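Local coordinates for putative exported protein (Bordetella pertussis Tohama I, PDB 2PFY) that binds pyroglutamic acid, probably as the periplasmic extracytoplasmic solute receptor of a tripartite ATP-independent (TRAP) transporter, at residues P75-L85 / G277-A288; I125-L134 / P266-I276. One frame throughout, in Å; residues are numbered along the deposited sequence.

Contact 1 of 2, residues P75-L85 / G277-A288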
loop_
_atom_site.group_PDB
_atom_site.type_symbol
_atom_site.label_atom_id
_atom_site.label_comp_id
_atom_site.label_asym_id
_atom_site.label_seq_id
_atom_site.Cartn_x
_atom_site.Cartn_y
_atom_site.Cartn_z
ATOM N N PRO A 75 10.487 -7.554 8.529
ATOM C CA PRO A 75 9.104 -7.999 8.739
ATOM C C PRO A 75 8.158 -6.952 9.305
ATOM O O PRO A 75 6.962 -7.034 9.071
ATOM C CB PRO A 75 9.248 -9.149 9.759
ATOM C CG PRO A 75 10.669 -9.582 9.670
ATOM C CD PRO A 75 11.445 -8.352 9.331
ATOM N N LEU A 76 8.674 -5.993 10.058
ATOM C CA LEU A 76 7.819 -4.966 10.635
ATOM C C LEU A 76 7.091 -4.169 9.530
ATOM O O LEU A 76 6.074 -3.518 9.809
ATOM C CB LEU A 76 8.621 -3.997 11.518
ATOM C CG LEU A 76 9.430 -4.611 12.682
ATOM C CD1 LEU A 76 10.240 -3.536 13.467
ATOM C CD2 LEU A 76 8.533 -5.415 13.620
ATOM N N PHE A 77 7.635 -4.210 8.311
ATOM C CA PHE A 77 7.085 -3.401 7.189
ATOM C C PHE A 77 5.873 -4.078 6.499
ATOM O O PHE A 77 5.223 -3.487 5.616
ATOM C CB PHE A 77 8.191 -3.052 6.177
ATOM C CG PHE A 77 9.163 -1.979 6.669
ATOM C CD1 PHE A 77 8.992 -0.658 6.306
ATOM C CD2 PHE A 77 10.244 -2.305 7.507
ATOM C CE1 PHE A 77 9.868 0.347 6.753
ATOM C CE2 PHE A 77 11.123 -1.302 7.969
ATOM C CZ PHE A 77 10.938 0.021 7.582
ATOM N N GLU A 78 5.555 -5.307 6.902
ATOM C CA GLU A 78 4.381 -5.993 6.323
ATOM C C GLU A 78 3.310 -6.427 7.330
ATOM O O GLU A 78 2.420 -7.234 6.995
ATOM C CB GLU A 78 4.815 -7.178 5.442
ATOM C CG GLU A 78 5.451 -8.307 6.248
ATOM C CD GLU A 78 5.970 -9.451 5.403
ATOM O OE1 GLU A 78 6.357 -9.245 4.226
ATOM O OE2 GLU A 78 6.009 -10.572 5.947
ATOM N N ILE A 79 3.361 -5.903 8.549
ATOM C CA ILE A 79 2.294 -6.202 9.503
ATOM C C ILE A 79 0.919 -5.701 9.018
ATOM O O ILE A 79 -0.109 -6.244 9.406
ATOM C CB ILE A 79 2.617 -5.708 10.984
ATOM C CG1 ILE A 79 1.673 -6.321 12.021
ATOM C CG2 ILE A 79 2.559 -4.189 11.123
ATOM C CD1 ILE A 79 1.682 -7.841 12.114
ATOM N N ASP A 80 0.914 -4.684 8.162
ATOM C CA ASP A 80 -0.314 -4.124 7.612
ATOM C C ASP A 80 -0.975 -5.028 6.565
ATOM O O ASP A 80 -2.073 -4.715 6.054
ATOM C CB ASP A 80 -0.058 -2.699 7.041
ATOM C CG ASP A 80 0.801 -2.705 5.770
ATOM O OD1 ASP A 80 1.146 -3.790 5.261
ATOM O OD2 ASP A 80 1.153 -1.615 5.276
ATOM N N SER A 81 -0.320 -6.146 6.246
ATOM C CA SER A 81 -0.829 -7.076 5.244
ATOM C C SER A 81 -1.244 -8.448 5.806
ATOM O O SER A 81 -1.537 -9.362 5.038
ATOM C CB SER A 81 0.171 -7.238 4.093
ATOM O OG SER A 81 0.431 -5.979 3.468
ATOM N N VAL A 82 -1.247 -8.598 7.130
ATOM C CA VAL A 82 -1.728 -9.841 7.756
ATOM C C VAL A 82 -3.264 -9.895 7.691
ATOM O O VAL A 82 -3.918 -9.016 8.246
ATOM C CB VAL A 82 -1.289 -9.963 9.239
ATOM C CG1 VAL A 82 -1.984 -11.202 9.910
ATOM C CG2 VAL A 82 0.251 -10.003 9.376
ATOM N N PRO A 83 -3.835 -10.890 6.982
ATOM C CA PRO A 83 -5.295 -10.910 6.832
ATOM C C PRO A 83 -6.061 -10.894 8.142
ATOM O O PRO A 83 -5.717 -11.618 9.098
ATOM C CB PRO A 83 -5.562 -12.174 6.002
ATOM C CG PRO A 83 -4.265 -12.376 5.199
ATOM C CD PRO A 83 -3.182 -11.968 6.208
ATOM N N PHE A 84 -7.046 -10.007 8.199
ATOM C CA PHE A 84 -7.990 -9.890 9.301
ATOM C C PHE A 84 -7.426 -9.477 10.674
ATOM O O PHE A 84 -8.158 -9.450 11.679
ATOM C CB PHE A 84 -8.896 -11.123 9.344
ATOM C CG PHE A 84 -9.665 -11.285 8.095
ATOM C CD1 PHE A 84 -10.710 -10.427 7.808
ATOM C CD2 PHE A 84 -9.266 -12.200 7.134
ATOM C CE1 PHE A 84 -11.409 -10.529 6.609
ATOM C CE2 PHE A 84 -9.961 -12.313 5.922
ATOM C CZ PHE A 84 -11.037 -11.487 5.666
ATOM N N LEU A 85 -6.144 -9.128 10.720
ATOM C CA LEU A 85 -5.584 -8.544 11.930
ATOM C C LEU A 85 -6.144 -7.142 12.200
ATOM O O LEU A 85 -6.449 -6.772 13.343
ATOM C CB LEU A 85 -4.054 -8.521 11.830
ATOM C CG LEU A 85 -3.279 -7.837 12.975
ATOM C CD1 LEU A 85 -3.360 -8.602 14.299
ATOM C CD2 LEU A 85 -1.842 -7.638 12.592
ATOM N N GLY A 277 -5.111 -15.912 8.044
ATOM C CA GLY A 277 -4.661 -14.808 8.875
ATOM C C GLY A 277 -4.037 -15.246 10.187
ATOM O O GLY A 277 -3.006 -14.695 10.606
ATOM N N ALA A 278 -4.664 -16.232 10.837
ATOM C CA ALA A 278 -4.115 -16.854 12.056
ATOM C C ALA A 278 -2.725 -17.463 11.815
ATOM O O ALA A 278 -1.795 -17.217 12.587
ATOM C CB ALA A 278 -5.092 -17.918 12.623
ATOM N N THR A 279 -2.581 -18.232 10.740
ATOM C CA THR A 279 -1.281 -18.788 10.360
ATOM C C THR A 279 -0.243 -17.683 10.126
ATOM O O THR A 279 0.872 -17.729 10.660
ATOM C CB THR A 279 -1.415 -19.617 9.072
ATOM O OG1 THR A 279 -2.397 -20.630 9.267
ATOM C CG2 THR A 279 -0.115 -20.252 8.668
HETATM N N MSE A 280 -0.620 -16.677 9.334
HETATM C CA MSE A 280 0.339 -15.652 8.954
HETATM C C MSE A 280 0.824 -14.788 10.118
HETATM O O MSE A 280 2.002 -14.426 10.142
HETATM C CB MSE A 280 -0.181 -14.805 7.782
HETATM C CG MSE A 280 -0.271 -15.592 6.483
HETATM SE SE MSE A 280 -0.816 -14.460 4.964
HETATM C CE MSE A 280 0.746 -13.175 5.000
ATOM N N VAL A 281 -0.049 -14.465 11.074
ATOM C CA VAL A 281 0.363 -13.644 12.218
ATOM C C VAL A 281 1.293 -14.450 13.151
ATOM O O VAL A 281 2.165 -13.881 13.827
ATOM C CB VAL A 281 -0.834 -13.018 12.978
ATOM C CG1 VAL A 281 -1.593 -14.044 13.822
ATOM C CG2 VAL A 281 -0.388 -11.848 13.846
ATOM N N SER A 282 1.092 -15.767 13.163
ATOM C CA SER A 282 1.962 -16.691 13.883
ATOM C C SER A 282 3.326 -16.755 13.176
ATOM O O SER A 282 4.364 -16.521 13.811
ATOM C CB SER A 282 1.276 -18.070 14.037
ATOM O OG SER A 282 2.203 -19.135 14.216
ATOM N N ASP A 283 3.312 -17.046 11.873
ATOM C CA ASP A 283 4.502 -17.023 11.016
ATOM C C ASP A 283 5.259 -15.708 11.171
ATOM O O ASP A 283 6.499 -15.696 11.223
ATOM C CB ASP A 283 4.097 -17.144 9.538
ATOM C CG ASP A 283 3.800 -18.573 9.108
ATOM O OD1 ASP A 283 4.138 -19.492 9.868
ATOM O OD2 ASP A 283 3.240 -18.772 7.996
ATOM N N TRP A 284 4.502 -14.603 11.236
ATOM C CA TRP A 284 5.071 -13.262 11.323
ATOM C C TRP A 284 5.753 -13.050 12.675
ATOM O O TRP A 284 6.883 -12.560 12.726
ATOM C CB TRP A 284 3.997 -12.189 11.104
ATOM C CG TRP A 284 4.527 -10.767 11.175
ATOM C CD1 TRP A 284 5.002 -10.016 10.128
ATOM C CD2 TRP A 284 4.611 -9.927 12.337
ATOM N NE1 TRP A 284 5.377 -8.769 10.567
ATOM C CE2 TRP A 284 5.148 -8.680 11.914
ATOM C CE3 TRP A 284 4.275 -10.098 13.690
ATOM C CZ2 TRP A 284 5.367 -7.619 12.794
ATOM C CZ3 TRP A 284 4.491 -9.034 14.571
ATOM C CH2 TRP A 284 5.035 -7.809 14.116
ATOM N N SER A 285 5.049 -13.404 13.750
ATOM C CA SER A 285 5.560 -13.292 15.126
ATOM C C SER A 285 6.874 -14.029 15.343
ATOM O O SER A 285 7.744 -13.547 16.074
ATOM C CB SER A 285 4.523 -13.812 16.120
ATOM O OG SER A 285 3.550 -12.825 16.408
ATOM N N LYS A 286 7.012 -15.195 14.710
ATOM C CA LYS A 286 8.242 -15.979 14.783
ATOM C C LYS A 286 9.442 -15.221 14.193
ATOM O O LYS A 286 10.512 -15.178 14.812
ATOM C CB LYS A 286 8.071 -17.351 14.103
ATOM C CG LYS A 286 7.116 -18.314 14.835
ATOM C CD LYS A 286 6.878 -19.617 14.040
ATOM C CE LYS A 286 5.857 -20.525 14.735
ATOM N NZ LYS A 286 5.456 -21.722 13.906
ATOM N N LYS A 287 9.257 -14.604 13.017
ATOM C CA LYS A 287 10.368 -13.956 12.305
ATOM C C LYS A 287 10.574 -12.489 12.714
ATOM O O LYS A 287 11.613 -11.894 12.451
ATOM C CB LYS A 287 10.236 -14.125 10.777
ATOM C CG LYS A 287 8.995 -13.444 10.154
ATOM C CD LYS A 287 9.040 -13.410 8.629
ATOM C CE LYS A 287 7.924 -12.487 8.099
ATOM N NZ LYS A 287 7.736 -12.630 6.634
ATOM N N ALA A 288 9.573 -11.903 13.348
ATOM C CA ALA A 288 9.761 -10.611 13.963
ATOM C C ALA A 288 10.390 -10.902 15.321
ATOM O O ALA A 288 10.233 -11.999 15.874
ATOM C CB ALA A 288 8.443 -9.877 14.100
#

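Contact 2 of 2, residues I125-L134 / P266-I276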
loop_
_atom_site.group_PDB
_atom_site.type_symbol
_atom_site.label_atom_id
_atom_site.label_comp_id
_atom_site.label_asym_id
_atom_site.label_seq_id
_atom_site.Cartn_x
_atom_site.Cartn_y
_atom_site.Cartn_z
ATOM N N ILE A 125 -11.324 -9.095 -3.409
ATOM C CA ILE A 125 -10.902 -10.125 -4.366
ATOM C C ILE A 125 -11.634 -9.907 -5.675
ATOM O O ILE A 125 -12.834 -9.698 -5.665
ATOM C CB ILE A 125 -11.197 -11.555 -3.803
ATOM C CG1 ILE A 125 -10.316 -11.783 -2.572
ATOM C CG2 ILE A 125 -10.920 -12.663 -4.896
ATOM C CD1 ILE A 125 -10.709 -12.947 -1.640
ATOM N N TYR A 126 -10.893 -9.909 -6.790
ATOM C CA TYR A 126 -11.486 -9.742 -8.115
ATOM C C TYR A 126 -11.310 -11.027 -8.893
ATOM O O TYR A 126 -10.215 -11.582 -8.934
ATOM C CB TYR A 126 -10.786 -8.643 -8.931
ATOM C CG TYR A 126 -10.889 -7.221 -8.393
ATOM C CD1 TYR A 126 -11.667 -6.268 -9.054
ATOM C CD2 TYR A 126 -10.169 -6.821 -7.263
ATOM C CE1 TYR A 126 -11.724 -4.930 -8.620
ATOM C CE2 TYR A 126 -10.242 -5.484 -6.785
ATOM C CZ TYR A 126 -11.015 -4.549 -7.478
ATOM O OH TYR A 126 -11.083 -3.245 -7.021
ATOM N N THR A 127 -12.365 -11.478 -9.548
ATOM C CA THR A 127 -12.304 -12.770 -10.244
ATOM C C THR A 127 -13.080 -12.699 -11.553
ATOM O O THR A 127 -13.850 -11.744 -11.783
ATOM C CB THR A 127 -12.912 -13.929 -9.372
ATOM O OG1 THR A 127 -14.316 -13.715 -9.207
ATOM C CG2 THR A 127 -12.273 -13.977 -8.000
ATOM N N LYS A 128 -12.876 -13.708 -12.403
ATOM C CA LYS A 128 -13.587 -13.793 -13.675
ATOM C C LYS A 128 -14.792 -14.716 -13.594
ATOM O O LYS A 128 -15.610 -14.700 -14.511
ATOM C CB LYS A 128 -12.668 -14.240 -14.807
ATOM C CG LYS A 128 -11.512 -13.297 -15.042
ATOM C CD LYS A 128 -10.399 -13.998 -15.757
ATOM C CE LYS A 128 -10.375 -13.615 -17.189
ATOM N NZ LYS A 128 -9.190 -14.278 -17.793
ATOM N N LYS A 129 -14.886 -15.477 -12.493
ATOM C CA LYS A 129 -15.975 -16.442 -12.251
ATOM C C LYS A 129 -16.412 -16.315 -10.810
ATOM O O LYS A 129 -15.640 -15.859 -9.992
ATOM C CB LYS A 129 -15.492 -17.893 -12.479
ATOM C CG LYS A 129 -15.318 -18.263 -13.935
ATOM C CD LYS A 129 -15.736 -19.735 -14.211
ATOM C CE LYS A 129 -17.280 -19.879 -14.270
ATOM N NZ LYS A 129 -17.695 -21.211 -14.762
ATOM N N PRO A 130 -17.638 -16.745 -10.481
ATOM C CA PRO A 130 -18.017 -16.720 -9.077
ATOM C C PRO A 130 -17.064 -17.528 -8.179
ATOM O O PRO A 130 -16.566 -18.582 -8.576
ATOM C CB PRO A 130 -19.412 -17.365 -9.074
ATOM C CG PRO A 130 -19.970 -17.113 -10.429
ATOM C CD PRO A 130 -18.734 -17.253 -11.340
ATOM N N VAL A 131 -16.841 -17.031 -6.975
ATOM C CA VAL A 131 -16.028 -17.708 -5.978
ATOM C C VAL A 131 -16.777 -17.689 -4.643
ATOM O O VAL A 131 -17.289 -16.652 -4.236
ATOM C CB VAL A 131 -14.626 -17.041 -5.840
ATOM C CG1 VAL A 131 -13.857 -17.609 -4.643
ATOM C CG2 VAL A 131 -13.810 -17.225 -7.125
ATOM N N ALA A 132 -16.844 -18.845 -3.966
ATOM C CA ALA A 132 -17.499 -18.961 -2.661
ATOM C C ALA A 132 -16.613 -19.610 -1.568
ATOM O O ALA A 132 -16.978 -19.613 -0.401
ATOM C CB ALA A 132 -18.847 -19.728 -2.788
ATOM N N ALA A 133 -15.470 -20.167 -1.966
ATOM C CA ALA A 133 -14.516 -20.819 -1.057
ATOM C C ALA A 133 -13.145 -20.908 -1.730
ATOM O O ALA A 133 -13.058 -20.802 -2.933
ATOM C CB ALA A 133 -15.019 -22.245 -0.678
ATOM N N LEU A 134 -12.085 -21.129 -0.950
ATOM C CA LEU A 134 -10.715 -21.264 -1.507
ATOM C C LEU A 134 -10.563 -22.266 -2.644
ATOM O O LEU A 134 -9.785 -22.032 -3.587
ATOM C CB LEU A 134 -9.673 -21.519 -0.410
ATOM C CG LEU A 134 -9.329 -20.309 0.474
ATOM C CD1 LEU A 134 -8.330 -20.677 1.560
ATOM C CD2 LEU A 134 -8.838 -19.096 -0.355
ATOM N N PRO A 266 -18.114 -14.041 0.957
ATOM C CA PRO A 266 -18.849 -15.302 1.245
ATOM C C PRO A 266 -18.366 -15.995 2.547
ATOM O O PRO A 266 -17.178 -15.906 2.890
ATOM C CB PRO A 266 -18.541 -16.176 0.020
ATOM C CG PRO A 266 -18.046 -15.266 -1.034
ATOM C CD PRO A 266 -17.346 -14.135 -0.303
ATOM N N PRO A 267 -19.285 -16.666 3.285
ATOM C CA PRO A 267 -18.907 -17.141 4.628
ATOM C C PRO A 267 -17.822 -18.208 4.683
ATOM O O PRO A 267 -17.023 -18.192 5.610
ATOM C CB PRO A 267 -20.216 -17.655 5.213
ATOM C CG PRO A 267 -21.051 -18.036 3.992
ATOM C CD PRO A 267 -20.691 -16.987 2.961
ATOM N N GLN A 268 -17.772 -19.115 3.709
ATOM C CA GLN A 268 -16.690 -20.102 3.699
ATOM C C GLN A 268 -15.353 -19.409 3.412
ATOM O O GLN A 268 -14.382 -19.627 4.113
ATOM C CB GLN A 268 -16.969 -21.206 2.677
ATOM C CG GLN A 268 -15.903 -22.313 2.641
ATOM C CD GLN A 268 -15.900 -23.193 3.877
ATOM O OE1 GLN A 268 -16.860 -23.219 4.647
ATOM N NE2 GLN A 268 -14.818 -23.925 4.061
ATOM N N LEU A 269 -15.317 -18.547 2.394
ATOM C CA LEU A 269 -14.123 -17.740 2.150
ATOM C C LEU A 269 -13.759 -16.941 3.422
ATOM O O LEU A 269 -12.597 -16.911 3.826
ATOM C CB LEU A 269 -14.315 -16.823 0.923
ATOM C CG LEU A 269 -13.014 -16.271 0.318
ATOM C CD1 LEU A 269 -12.089 -17.392 -0.190
ATOM C CD2 LEU A 269 -13.314 -15.268 -0.796
ATOM N N ALA A 270 -14.748 -16.344 4.078
ATOM C CA ALA A 270 -14.463 -15.564 5.302
ATOM C C ALA A 270 -13.747 -16.463 6.299
ATOM O O ALA A 270 -12.681 -16.106 6.800
ATOM C CB ALA A 270 -15.741 -14.974 5.929
ATOM N N LYS A 271 -14.322 -17.646 6.546
ATOM C CA LYS A 271 -13.713 -18.619 7.461
ATOM C C LYS A 271 -12.276 -18.974 7.072
ATOM O O LYS A 271 -11.393 -18.984 7.910
ATOM C CB LYS A 271 -14.572 -19.907 7.536
ATOM C CG LYS A 271 -15.365 -20.050 8.809
ATOM C CD LYS A 271 -16.280 -21.306 8.773
ATOM C CE LYS A 271 -15.644 -22.563 9.402
ATOM N NZ LYS A 271 -14.615 -23.210 8.541
ATOM N N GLU A 272 -12.052 -19.259 5.797
ATOM C CA GLU A 272 -10.759 -19.770 5.335
ATOM C C GLU A 272 -9.675 -18.691 5.348
ATOM O O GLU A 272 -8.516 -18.963 5.696
ATOM C CB GLU A 272 -10.897 -20.409 3.948
ATOM C CG GLU A 272 -11.731 -21.743 3.926
ATOM C CD GLU A 272 -12.161 -22.173 2.513
ATOM O OE1 GLU A 272 -12.298 -21.297 1.606
ATOM O OE2 GLU A 272 -12.384 -23.396 2.306
ATOM N N LEU A 273 -10.045 -17.460 4.977
ATOM C CA LEU A 273 -9.097 -16.330 5.020
ATOM C C LEU A 273 -8.728 -15.958 6.453
ATOM O O LEU A 273 -7.586 -15.579 6.716
ATOM C CB LEU A 273 -9.659 -15.117 4.275
ATOM C CG LEU A 273 -9.810 -15.243 2.748
ATOM C CD1 LEU A 273 -10.443 -13.955 2.132
ATOM C CD2 LEU A 273 -8.481 -15.551 2.076
ATOM N N GLN A 274 -9.696 -16.059 7.366
ATOM C CA GLN A 274 -9.450 -15.880 8.804
ATOM C C GLN A 274 -8.437 -16.911 9.324
ATOM O O GLN A 274 -7.538 -16.572 10.099
ATOM C CB GLN A 274 -10.761 -15.931 9.612
ATOM C CG GLN A 274 -11.623 -14.635 9.474
ATOM C CD GLN A 274 -13.111 -14.803 9.839
ATOM O OE1 GLN A 274 -13.537 -15.850 10.343
ATOM N NE2 GLN A 274 -13.905 -13.761 9.576
ATOM N N ALA A 275 -8.580 -18.158 8.891
ATOM C CA ALA A 275 -7.610 -19.209 9.250
ATOM C C ALA A 275 -6.232 -18.914 8.639
ATOM O O ALA A 275 -5.207 -19.084 9.322
ATOM C CB ALA A 275 -8.112 -20.606 8.854
ATOM N N ILE A 276 -6.219 -18.433 7.382
ATOM C CA ILE A 276 -4.974 -17.991 6.746
ATOM C C ILE A 276 -4.298 -16.846 7.527
ATOM O O ILE A 276 -3.076 -16.832 7.653
ATOM C CB ILE A 276 -5.155 -17.655 5.238
ATOM C CG1 ILE A 276 -5.292 -18.954 4.429
ATOM C CG2 ILE A 276 -3.984 -16.812 4.693
ATOM C CD1 ILE A 276 -5.634 -18.739 3.002
HETATM O O HOH W 1 -19.126 -19.544 0.824
#

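Contact 1 of 2, residues P75-L85 / G277-A288
Ile79 places its CD1 methyl over the six-membered ring of Trp284, 3.5 Å from the centroid and 9° off the normal, a CH-pi contact almost straight above the face. On the opposite face lies Ala288 CB, offset toward the rim. In this family 7 solute-binding protein the contact fastens the loop after strand 62-66 to helix 267-287, with the side chain of Ser81 about 8 Å from the bound pyroglutamic acid. Trp284 has CG anti to the backbone N (chi1 -180°), which carries the indole away from its helix and into the 3-10 turn. There its NE1 donates to Pro75 O at 2.8 Å, with an N-H...O angle of 160°. The oxygen lies near the indole plane, whereas the donor sits above the carbonyl plane; Glu78 N reaches the same oxygen from the other face, holding this carbonyl from both sides.

Tight apolar packing continues toward the start of the 277-288 segment. Val82 CG1 lies 3.7 Å from Val281 CB, and Pro83 CD meets the SE atom of Met280, a selenomethionine, at 3.7 Å. Gly277 CA approaches Pro83 O to 3.4 Å in a CA-H...O contact. The solvent side is looser: the extended chain of exposed Lys287 crosses that of Glu78, and Lys287 NZ forms a 2.8 Å salt bridge with Glu78 OE2, on its syn side but tilted out of the carboxylate plane.

Neighbouring helices cover the inner parts of the contact. Thr99 of helix 89-108 touches Ile79, Leu296 of helix 290-300 touches Trp284, and Ser148 and Leu155 of helix 147-155 touch Met280.

Contact 2 of 2, residues I125-L134 / P266-I276
Glu272 OE1 accepts the backbone N-H of Leu134 at 2.6 Å and 175°, an almost straight bond on the syn side of the carboxylate. In this type 2 periplasmic binding fold, the bond ties the loop following strand 124-127, a member of the four-stranded mixed sheet, to the first turns of helix 267-287. The other carboxylate oxygen is engaged from the helix itself: Gln268 NE2 donates to Glu272 OE2 at 3.0 Å, approaching from above the carboxylate plane. Because Gln268 bends at chi2 (70°), its amide turns forward along the helix toward Glu272, while CG rests 3.4 Å from Ala133 CB. With each oxygen held by a different donor, the rotation of the carboxylate is probably restricted.

Pro266 is the N-cap residue just before helix 267-287 and offers no side-chain acceptor for the first-turn amides. Ala132 O from the loop partly fills that role, taking a weak bond from Leu269 N and joining Gln268 N through a water. Pro266 itself lays its ring against the loop backbone, with CG 3.6 Å from Val131 O, and also touches Tyr200 on strand 198-201.

Beneath this polar rim the contact becomes apolar. Leu134 slides past Glu272 in the opposite direction, and its CD2 crosses to Leu269 CD1 at 3.7 Å. From the strand, Ile125 reaches out so that CD1 meets Leu269 CD2 tip to tip at 3.6 Å, with Leu273 CD1 nearby. Farthest along the helix, the terminal methyls Leu134 CD1 and Ile276 CD1 meet end on, 3.6 Å apart.

Following the chain from the N terminus, the loop after strand 62-66 supplies residues 75-85, the first half of contact 1. Strand 124-127 and the loop beyond it then open contact 2, which closes at residues 266-276; contact 1 closes next, at residues 277-288. Contact 2 is therefore nested inside contact 1. Both end on helix 267-287, with the earlier turns serving the four-stranded sheet and the later turns receiving the loop that follows a strand of the five-stranded sheet. Their centres are 19 Å apart, yet the contacts touch where Phe84 CE2 packs 3.3 Å from Leu273 CB. One continuous helix thus ties together regions associated with both sheets.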